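Local coordinates for protein RNA silencing suppressor p19 (Carnation Italian ringspot virus, PDB 6BJV) that suppresses RNA silencing in plants by binding short interfering RNAs as a homodimer and selecting them by the length of their duplex, at residues S28-P33 against G88-D93; P33-S38 against R72-D77. All coordinates share one frame; numbering follows the deposited sequence.

Contact 1 of 2, residues S28-P33 against G88-D93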
ATOM      1  N   SER A  28       2.398  22.435  -3.204  1.00 53.99           N
ATOM      2  CA  SER A  28       2.576  21.145  -2.564  1.00 49.80           C
ATOM      3  C   SER A  28       1.240  20.616  -2.048  1.00 49.51           C
ATOM      4  O   SER A  28       0.339  21.398  -1.730  1.00 53.14           O
ATOM      5  CB  SER A  28       3.561  21.239  -1.391  1.00 51.36           C
ATOM      6  OG  SER A  28       3.660  19.999  -0.714  1.00 48.30           O
ATOM      7  N   PRO A  29       1.074  19.291  -1.965  1.00 39.65           N
ATOM      8  CA  PRO A  29      -0.139  18.740  -1.346  1.00 43.17           C
ATOM      9  C   PRO A  29      -0.112  18.740   0.173  1.00 48.27           C
ATOM     10  O   PRO A  29      -1.171  18.564   0.791  1.00 50.95           O
ATOM     11  CB  PRO A  29      -0.185  17.306  -1.890  1.00 42.09           C
ATOM     12  CG  PRO A  29       1.243  16.960  -2.139  1.00 39.14           C
ATOM     13  CD  PRO A  29       1.917  18.239  -2.560  1.00 37.96           C
ATOM     14  N   PHE A  30       1.050  18.935   0.790  1.00 47.04           N
ATOM     15  CA  PHE A  30       1.173  18.910   2.240  1.00 49.98           C
ATOM     16  C   PHE A  30       0.948  20.299   2.824  1.00 50.18           C
ATOM     17  O   PHE A  30       1.264  21.316   2.201  1.00 48.49           O
ATOM     18  CB  PHE A  30       2.552  18.399   2.657  1.00 51.33           C
ATOM     19  CG  PHE A  30       2.805  16.964   2.297  1.00 52.66           C
ATOM     20  CD1 PHE A  30       2.184  15.942   2.995  1.00 54.95           C
ATOM     21  CD2 PHE A  30       3.674  16.635   1.271  1.00 50.58           C
ATOM     22  CE1 PHE A  30       2.418  14.619   2.670  1.00 54.80           C
ATOM     23  CE2 PHE A  30       3.911  15.315   0.941  1.00 49.98           C
ATOM     24  CZ  PHE A  30       3.283  14.306   1.643  1.00 52.21           C
ATOM     25  N   LYS A  31       0.403  20.329   4.040  1.00 66.64           N
ATOM     26  CA  LYS A  31       0.185  21.571   4.770  1.00 65.99           C
ATOM     27  C   LYS A  31       1.164  21.763   5.920  1.00 67.21           C
ATOM     28  O   LYS A  31       1.125  22.807   6.579  1.00 67.20           O
ATOM     29  CB  LYS A  31      -1.249  21.625   5.309  1.00 66.23           C
ATOM     30  CG  LYS A  31      -2.323  21.513   4.237  1.00 65.04           C
ATOM     31  CD  LYS A  31      -3.716  21.753   4.805  1.00 65.10           C
ATOM     32  CE  LYS A  31      -3.996  23.235   5.013  1.00 65.78           C
ATOM     33  NZ  LYS A  31      -4.108  23.976   3.723  1.00 64.74           N
ATOM     34  N   LEU A  32       2.033  20.788   6.185  1.00 58.42           N
ATOM     35  CA  LEU A  32       3.011  20.900   7.253  1.00 61.46           C
ATOM     36  C   LEU A  32       4.422  20.881   6.677  1.00 61.38           C
ATOM     37  O   LEU A  32       4.674  20.180   5.691  1.00 60.99           O
ATOM     38  CB  LEU A  32       2.863  19.756   8.264  1.00 64.28           C
ATOM     39  CG  LEU A  32       1.530  19.666   9.010  1.00 65.45           C
ATOM     40  CD1 LEU A  32       1.520  18.451   9.925  1.00 66.45           C
ATOM     41  CD2 LEU A  32       1.260  20.933   9.806  1.00 67.12           C
ATOM     42  N   PRO A  33       5.360  21.628   7.257  1.00 56.95           N
ATOM     43  CA  PRO A  33       6.737  21.596   6.753  1.00 56.40           C
ATOM     44  C   PRO A  33       7.403  20.261   7.051  1.00 58.03           C
ATOM     45  O   PRO A  33       6.884  19.413   7.779  1.00 59.47           O
ATOM     46  CB  PRO A  33       7.432  22.743   7.500  1.00 57.34           C
ATOM     47  CG  PRO A  33       6.339  23.525   8.147  1.00 58.06           C
ATOM     48  CD  PRO A  33       5.225  22.566   8.383  1.00 58.29           C
ATOM     49  N   GLY A  88      -3.253  16.285  10.058  1.00 77.45           N
ATOM     50  CA  GLY A  88      -3.370  17.506   9.294  1.00 80.41           C
ATOM     51  C   GLY A  88      -2.261  17.730   8.295  1.00 80.24           C
ATOM     52  O   GLY A  88      -2.191  18.802   7.689  1.00 82.59           O
ATOM     53  N   SER A  89      -1.382  16.742   8.106  1.00 65.22           N
ATOM     54  CA  SER A  89      -0.302  16.878   7.136  1.00 65.18           C
ATOM     55  C   SER A  89      -0.836  17.183   5.745  1.00 65.23           C
ATOM     56  O   SER A  89      -0.192  17.905   4.975  1.00 66.14           O
ATOM     57  CB  SER A  89       0.535  15.601   7.106  1.00 62.14           C
ATOM     58  OG  SER A  89       1.642  15.737   6.232  1.00 62.76           O
ATOM     59  N   TRP A  90      -2.001  16.638   5.403  1.00 66.28           N
ATOM     60  CA  TRP A  90      -2.638  16.908   4.124  1.00 66.90           C
ATOM     61  C   TRP A  90      -4.108  16.540   4.238  1.00 64.99           C
ATOM     62  O   TRP A  90      -4.456  15.554   4.890  1.00 61.52           O
ATOM     63  CB  TRP A  90      -1.980  16.119   2.986  1.00 66.16           C
ATOM     64  CG  TRP A  90      -1.976  14.639   3.213  1.00 60.45           C
ATOM     65  CD1 TRP A  90      -0.951  13.892   3.718  1.00 56.45           C
ATOM     66  CD2 TRP A  90      -3.046  13.724   2.946  1.00 56.04           C
ATOM     67  NE1 TRP A  90      -1.317  12.570   3.780  1.00 49.32           N
ATOM     68  CE2 TRP A  90      -2.598  12.440   3.314  1.00 49.22           C
ATOM     69  CE3 TRP A  90      -4.339  13.867   2.432  1.00 57.27           C
ATOM     70  CZ2 TRP A  90      -3.397  11.306   3.183  1.00 46.95           C
ATOM     71  CZ3 TRP A  90      -5.131  12.739   2.304  1.00 52.62           C
ATOM     72  CH2 TRP A  90      -4.657  11.476   2.679  1.00 49.78           C
ATOM     73  N   THR A  91      -4.958  17.341   3.611  1.00 68.95           N
ATOM     74  CA  THR A  91      -6.388  17.087   3.556  1.00 68.78           C
ATOM     75  C   THR A  91      -6.785  16.738   2.125  1.00 68.30           C
ATOM     76  O   THR A  91      -5.953  16.698   1.214  1.00 69.08           O
ATOM     77  CB  THR A  91      -7.173  18.295   4.080  1.00 73.48           C
ATOM     78  OG1 THR A  91      -8.577  18.076   3.887  1.00 78.13           O
ATOM     79  CG2 THR A  91      -6.761  19.574   3.365  1.00 75.99           C
ATOM     80  N   GLY A  92      -8.076  16.465   1.935  1.00 74.91           N
ATOM     81  CA  GLY A  92      -8.558  16.108   0.611  1.00 76.11           C
ATOM     82  C   GLY A  92      -8.415  17.240  -0.388  1.00 81.17           C
ATOM     83  O   GLY A  92      -8.107  17.011  -1.561  1.00 83.12           O
ATOM     84  N   ASP A  93      -8.636  18.477   0.060  1.00 93.60           N
ATOM     85  CA  ASP A  93      -8.540  19.618  -0.844  1.00 96.09           C
ATOM     86  C   ASP A  93      -7.090  19.921  -1.199  1.00 96.36           C
ATOM     87  O   ASP A  93      -6.787  20.282  -2.342  1.00 97.43           O
ATOM     88  CB  ASP A  93      -9.203  20.841  -0.211  1.00100.09           C
ATOM     89  CG  ASP A  93     -10.623  20.563   0.245  1.00104.28           C
ATOM     90  OD1 ASP A  93     -11.204  19.552  -0.202  1.00103.31           O
ATOM     91  OD2 ASP A  93     -11.156  21.359   1.047  1.00108.69           O
TER
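Lys31 N donates to Ser89 O across 2.7 Å with an N-H...O angle of 171°, and this nearly straight bond joins two irregular backbones whose nearest alpha carbons belong to Phe30 and Trp90. The same carbonyl oxygen receives a CA-H...O contact, with Phe30 CA 3.2 Å from Ser89 O, and it also lies at the edge of the Phe30 ring, in its plane. On that ring, CD1 comes within 3.3 Å of Ser89 OG. A chi1 of -176° turns the Ser89 hydroxyl away from its own backbone N, and the hydroxyl is hydrogen-bonded to Glu61. The Phe30 and Trp90 rings meet obliquely, their planes 71° apart, and touch at Phe30 CE1 and Trp90 CD1, 3.6 Å from each other. Away from the Phe30 ring, Leu32 CD1 packs 3.7 Å from Ser89 CA. Lys31 lays its CD methylene against Thr91 CG2 at 4.0 Å while its amino end leads away. The contact thus places the loop before helix 39-45 against the turn joining helices 80-87 and 92-99. Trp63 of strand 58-65 meets both aromatic rings, Phe70 of strand 68-75 packs on Pro29, and Ala137 and Ile138 of helix 130-144 pack on Trp90.

Contact 2 of 2, residues P33-S38 against R72-D77. With nucleotides of chain D.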
ATOM      1  N   PRO A  33       5.360  21.628   7.257  1.00 56.95           N
ATOM      2  CA  PRO A  33       6.737  21.596   6.753  1.00 56.40           C
ATOM      3  C   PRO A  33       7.403  20.261   7.051  1.00 58.03           C
ATOM      4  O   PRO A  33       6.884  19.413   7.779  1.00 59.47           O
ATOM      5  CB  PRO A  33       7.432  22.743   7.500  1.00 57.34           C
ATOM      6  CG  PRO A  33       6.339  23.525   8.147  1.00 58.06           C
ATOM      7  CD  PRO A  33       5.225  22.566   8.383  1.00 58.29           C
ATOM      8  N   ASP A  34       8.587  20.088   6.472  1.00 52.29           N
ATOM      9  CA  ASP A  34       9.370  18.882   6.689  1.00 53.59           C
ATOM     10  C   ASP A  34      10.074  18.947   8.039  1.00 55.48           C
ATOM     11  O   ASP A  34      10.529  20.012   8.468  1.00 55.80           O
ATOM     12  CB  ASP A  34      10.392  18.705   5.566  1.00 52.01           C
ATOM     13  CG  ASP A  34      11.226  17.453   5.729  1.00 52.90           C
ATOM     14  OD1 ASP A  34      10.691  16.348   5.505  1.00 53.23           O
ATOM     15  OD2 ASP A  34      12.420  17.571   6.073  1.00 53.31           O
ATOM     16  N   GLU A  35      10.157  17.796   8.711  1.00 51.06           N
ATOM     17  CA  GLU A  35      10.778  17.699  10.027  1.00 52.65           C
ATOM     18  C   GLU A  35      11.831  16.595  10.054  1.00 53.22           C
ATOM     19  O   GLU A  35      12.022  15.940  11.081  1.00 53.93           O
ATOM     20  CB  GLU A  35       9.724  17.457  11.109  1.00 53.40           C
ATOM     21  CG  GLU A  35       8.657  18.542  11.197  1.00 53.40           C
ATOM     22  CD  GLU A  35       7.502  18.162  12.109  1.00 54.64           C
ATOM     23  OE1 GLU A  35       7.327  16.957  12.388  1.00 54.84           O
ATOM     24  OE2 GLU A  35       6.767  19.073  12.549  1.00 55.38           O
ATOM     25  N   SER A  36      12.518  16.379   8.938  1.00 62.24           N
ATOM     26  CA  SER A  36      13.523  15.326   8.879  1.00 62.48           C
ATOM     27  C   SER A  36      14.618  15.605   9.904  1.00 62.03           C
ATOM     28  O   SER A  36      15.166  16.715   9.929  1.00 61.91           O
ATOM     29  CB  SER A  36      14.133  15.232   7.481  1.00 61.95           C
ATOM     30  OG  SER A  36      13.137  15.013   6.502  1.00 61.43           O
ATOM     31  N   PRO A  37      14.965  14.643  10.756  1.00 56.36           N
ATOM     32  CA  PRO A  37      16.037  14.883  11.725  1.00 56.25           C
ATOM     33  C   PRO A  37      17.400  14.892  11.053  1.00 54.54           C
ATOM     34  O   PRO A  37      17.619  14.247  10.026  1.00 53.13           O
ATOM     35  CB  PRO A  37      15.902  13.707  12.696  1.00 56.43           C
ATOM     36  CG  PRO A  37      15.369  12.607  11.844  1.00 55.60           C
ATOM     37  CD  PRO A  37      14.435  13.271  10.859  1.00 55.88           C
ATOM     38  N   SER A  38      18.322  15.640  11.648  1.00 52.75           N
ATOM     39  CA  SER A  38      19.688  15.661  11.156  1.00 53.17           C
ATOM     40  C   SER A  38      20.349  14.304  11.386  1.00 54.18           C
ATOM     41  O   SER A  38      19.798  13.410  12.036  1.00 54.91           O
ATOM     42  CB  SER A  38      20.487  16.767  11.846  1.00 55.37           C
ATOM     43  OG  SER A  38      20.394  16.655  13.256  1.00 62.18           O
ATOM     44  N   ARG A  72       7.416  14.050   2.866  1.00 46.27           N
ATOM     45  CA  ARG A  72       7.450  14.683   4.175  1.00 47.28           C
ATOM     46  C   ARG A  72       7.891  13.670   5.219  1.00 48.78           C
ATOM     47  O   ARG A  72       7.593  12.477   5.115  1.00 49.06           O
ATOM     48  CB  ARG A  72       6.080  15.253   4.575  1.00 47.87           C
ATOM     49  CG  ARG A  72       5.761  16.619   4.000  1.00 48.33           C
ATOM     50  CD  ARG A  72       6.679  17.688   4.563  1.00 50.52           C
ATOM     51  NE  ARG A  72       6.308  19.021   4.100  1.00 53.87           N
ATOM     52  CZ  ARG A  72       6.519  19.467   2.867  1.00 54.75           C
ATOM     53  NH1 ARG A  72       7.088  18.683   1.959  1.00 52.74           N
ATOM     54  NH2 ARG A  72       6.151  20.697   2.537  1.00 57.98           N
ATOM     55  N   TYR A  73       8.605  14.163   6.229  1.00 48.38           N
ATOM     56  CA  TYR A  73       8.931  13.390   7.424  1.00 50.47           C
ATOM     57  C   TYR A  73       8.459  14.196   8.625  1.00 51.92           C
ATOM     58  O   TYR A  73       9.004  15.267   8.909  1.00 52.51           O
ATOM     59  CB  TYR A  73      10.428  13.096   7.517  1.00 50.77           C
ATOM     60  CG  TYR A  73      10.792  12.144   8.636  1.00 52.87           C
ATOM     61  CD1 TYR A  73      10.777  12.559   9.962  1.00 54.36           C
ATOM     62  CD2 TYR A  73      11.151  10.830   8.367  1.00 53.47           C
ATOM     63  CE1 TYR A  73      11.107  11.692  10.987  1.00 55.94           C
ATOM     64  CE2 TYR A  73      11.483   9.957   9.384  1.00 54.89           C
ATOM     65  CZ  TYR A  73      11.460  10.393  10.692  1.00 56.07           C
ATOM     66  OH  TYR A  73      11.789   9.529  11.710  1.00 57.79           O
ATOM     67  N   LEU A  74       7.447  13.690   9.321  1.00 50.13           N
ATOM     68  CA  LEU A  74       6.870  14.366  10.470  1.00 51.48           C
ATOM     69  C   LEU A  74       7.193  13.598  11.744  1.00 53.34           C
ATOM     70  O   LEU A  74       7.329  12.371  11.733  1.00 53.32           O
ATOM     71  CB  LEU A  74       5.353  14.504  10.322  1.00 52.18           C
ATOM     72  CG  LEU A  74       4.882  15.200   9.045  1.00 50.52           C
ATOM     73  CD1 LEU A  74       3.382  15.060   8.891  1.00 51.09           C
ATOM     74  CD2 LEU A  74       5.283  16.667   9.043  1.00 50.71           C
ATOM     75  N   ARG A  75       7.316  14.334  12.845  1.00 54.14           N
ATOM     76  CA  ARG A  75       7.586  13.724  14.136  1.00 56.21           C
ATOM     77  C   ARG A  75       6.284  13.234  14.755  1.00 58.62           C
ATOM     78  O   ARG A  75       5.248  13.898  14.662  1.00 59.91           O
ATOM     79  CB  ARG A  75       8.276  14.726  15.062  1.00 58.03           C
ATOM     80  CG  ARG A  75       9.426  15.476  14.401  1.00 57.32           C
ATOM     81  CD  ARG A  75      10.740  15.273  15.130  1.00 59.30           C
ATOM     82  NE  ARG A  75      11.857  15.852  14.387  1.00 59.69           N
ATOM     83  CZ  ARG A  75      13.070  16.064  14.887  1.00 63.35           C
ATOM     84  NH1 ARG A  75      13.343  15.754  16.148  1.00 68.66           N
ATOM     85  NH2 ARG A  75      14.014  16.596  14.122  1.00 64.74           N
ATOM     86  N   TYR A  76       6.340  12.063  15.381  1.00 56.81           N
ATOM     87  CA  TYR A  76       5.138  11.424  15.906  1.00 59.12           C
ATOM     88  C   TYR A  76       5.508  10.612  17.135  1.00 61.12           C
ATOM     89  O   TYR A  76       6.303   9.673  17.039  1.00 59.98           O
ATOM     90  CB  TYR A  76       4.493  10.538  14.840  1.00 57.45           C
ATOM     91  CG  TYR A  76       3.252   9.809  15.299  1.00 59.20           C
ATOM     92  CD1 TYR A  76       2.154  10.505  15.788  1.00 62.01           C
ATOM     93  CD2 TYR A  76       3.172   8.426  15.226  1.00 58.45           C
ATOM     94  CE1 TYR A  76       1.018   9.841  16.203  1.00 63.98           C
ATOM     95  CE2 TYR A  76       2.040   7.754  15.635  1.00 59.96           C
ATOM     96  CZ  TYR A  76       0.964   8.466  16.120  1.00 62.75           C
ATOM     97  OH  TYR A  76      -0.168   7.804  16.534  1.00 65.14           O
ATOM     98  N   ASP A  77       4.925  10.969  18.281  1.00 79.87           N
ATOM     99  CA  ASP A  77       5.199  10.304  19.549  1.00 83.42           C
ATOM    100  C   ASP A  77       4.007   9.492  20.047  1.00 86.98           C
ATOM    101  O   ASP A  77       3.976   9.095  21.215  1.00 89.98           O
ATOM    102  CB  ASP A  77       5.628  11.331  20.599  1.00 86.24           C
ATOM    103  CG  ASP A  77       4.664  12.494  20.709  1.00 88.59           C
ATOM    104  OD1 ASP A  77       3.439  12.254  20.749  1.00 90.70           O
ATOM    105  OD2 ASP A  77       5.131  13.652  20.751  1.00 88.88           O
TER
ATOM    106  OP3   C D   1      14.471   5.502   7.656  1.00 64.77           O
ATOM    107  P     C D   1      15.141   6.078   8.845  1.00 65.04           P
ATOM    108  OP1   C D   1      14.141   6.150   9.941  1.00 67.18           O
ATOM    109  OP2   C D   1      16.401   5.330   9.074  1.00 65.29           O
ATOM    110  O5'   C D   1      15.551   7.572   8.483  1.00 63.63           O
ATOM    111  C5'   C D   1      14.770   8.669   8.928  1.00 64.30           C
ATOM    112  C4'   C D   1      15.476   9.977   8.683  1.00 63.71           C
ATOM    113  O4'   C D   1      16.670  10.053   9.511  1.00 64.27           O
ATOM    114  C3'   C D   1      15.995  10.196   7.271  1.00 63.04           C
ATOM    115  O3'   C D   1      14.995  10.629   6.365  1.00 62.90           O
ATOM    116  C2'   C D   1      17.113  11.207   7.487  1.00 63.07           C
ATOM    117  O2'   C D   1      16.592  12.518   7.662  1.00 63.14           O
ATOM    118  C1'   C D   1      17.699  10.719   8.811  1.00 63.73           C
ATOM    119  N1    C D   1      18.811   9.768   8.593  1.00 64.00           N
ATOM    120  C2    C D   1      20.042  10.270   8.173  1.00 64.06           C
ATOM    121  O2    C D   1      20.165  11.493   8.004  1.00 63.53           O
ATOM    122  N3    C D   1      21.070   9.416   7.959  1.00 65.33           N
ATOM    123  C4    C D   1      20.897   8.109   8.151  1.00 65.63           C
ATOM    124  N4    C D   1      21.941   7.307   7.927  1.00 66.36           N
ATOM    125  C5    C D   1      19.649   7.567   8.578  1.00 65.32           C
ATOM    126  C6    C D   1      18.641   8.425   8.783  1.00 64.75           C
TER
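An Asx turn at Asp34 lies where the loop before helix 39-45 passes over strand 68-75, its direction 63° from the strand's; holding this loop beside the 5'-terminal nucleotide is consistent with the measuring of duplex length. Asp34 OD2 accepts from Ser36 OG at 2.7 Å through its syn lone pair, and from Ser36 N well above the carboxylate plane. The other oxygen, Asp34 OD1, takes the N-H of Tyr73 at 3.1 Å, so one carboxylate both shapes the turn and grips the strand; Arg18 pairs with OD1 as well. One backbone hydrogen bond follows, Glu35 N donating to Tyr73 O at 2.8 Å. Extended beyond CG, the Glu35 chain brings OE1 2.7 Å from Arg75 N (N-H...O angle 166°), the N-H meeting OE1 nearly along its C-O axis. Arg75 NE returns a weak bond to Glu35 O, while its guanidinium makes a salt bridge to Glu41. Pro37 CD sits over one face of the Tyr73 ring, 4.0 Å from the centroid, a CH-pi contact. The O2' hydroxyl of C1 of chain D donates a hydrogen bond to Pro37 O (3.1 Å). Strand 68-75, outermost in this chain's sheet, is bordered by strand 58-65, with Phe59 and Glu61 packing on Leu74; Glu41 lies in helix 39-45.

In the fold
From the N terminus, the chain leaves helix 7-16 and enters the loop that supplies 28-33 and then 33-38, the two segments sharing Pro33. After helix 39-45 and strand 58-65 it reaches 72-77, where contact 2 closes the inner loop. Helix 80-87 follows, and at 88-93 contact 1 closes the outer one, so contact 2 is nested within it. The two contacts touch, although their centres are 14 Å apart: Leu32 O lies 2.6 Å from Arg72 NE, a probable hydrogen bond, and Ser89 OG is 3.2 Å from Leu74 CD1. One continuous loop thereby ties an outer strand of the sheet to the turn between two helices.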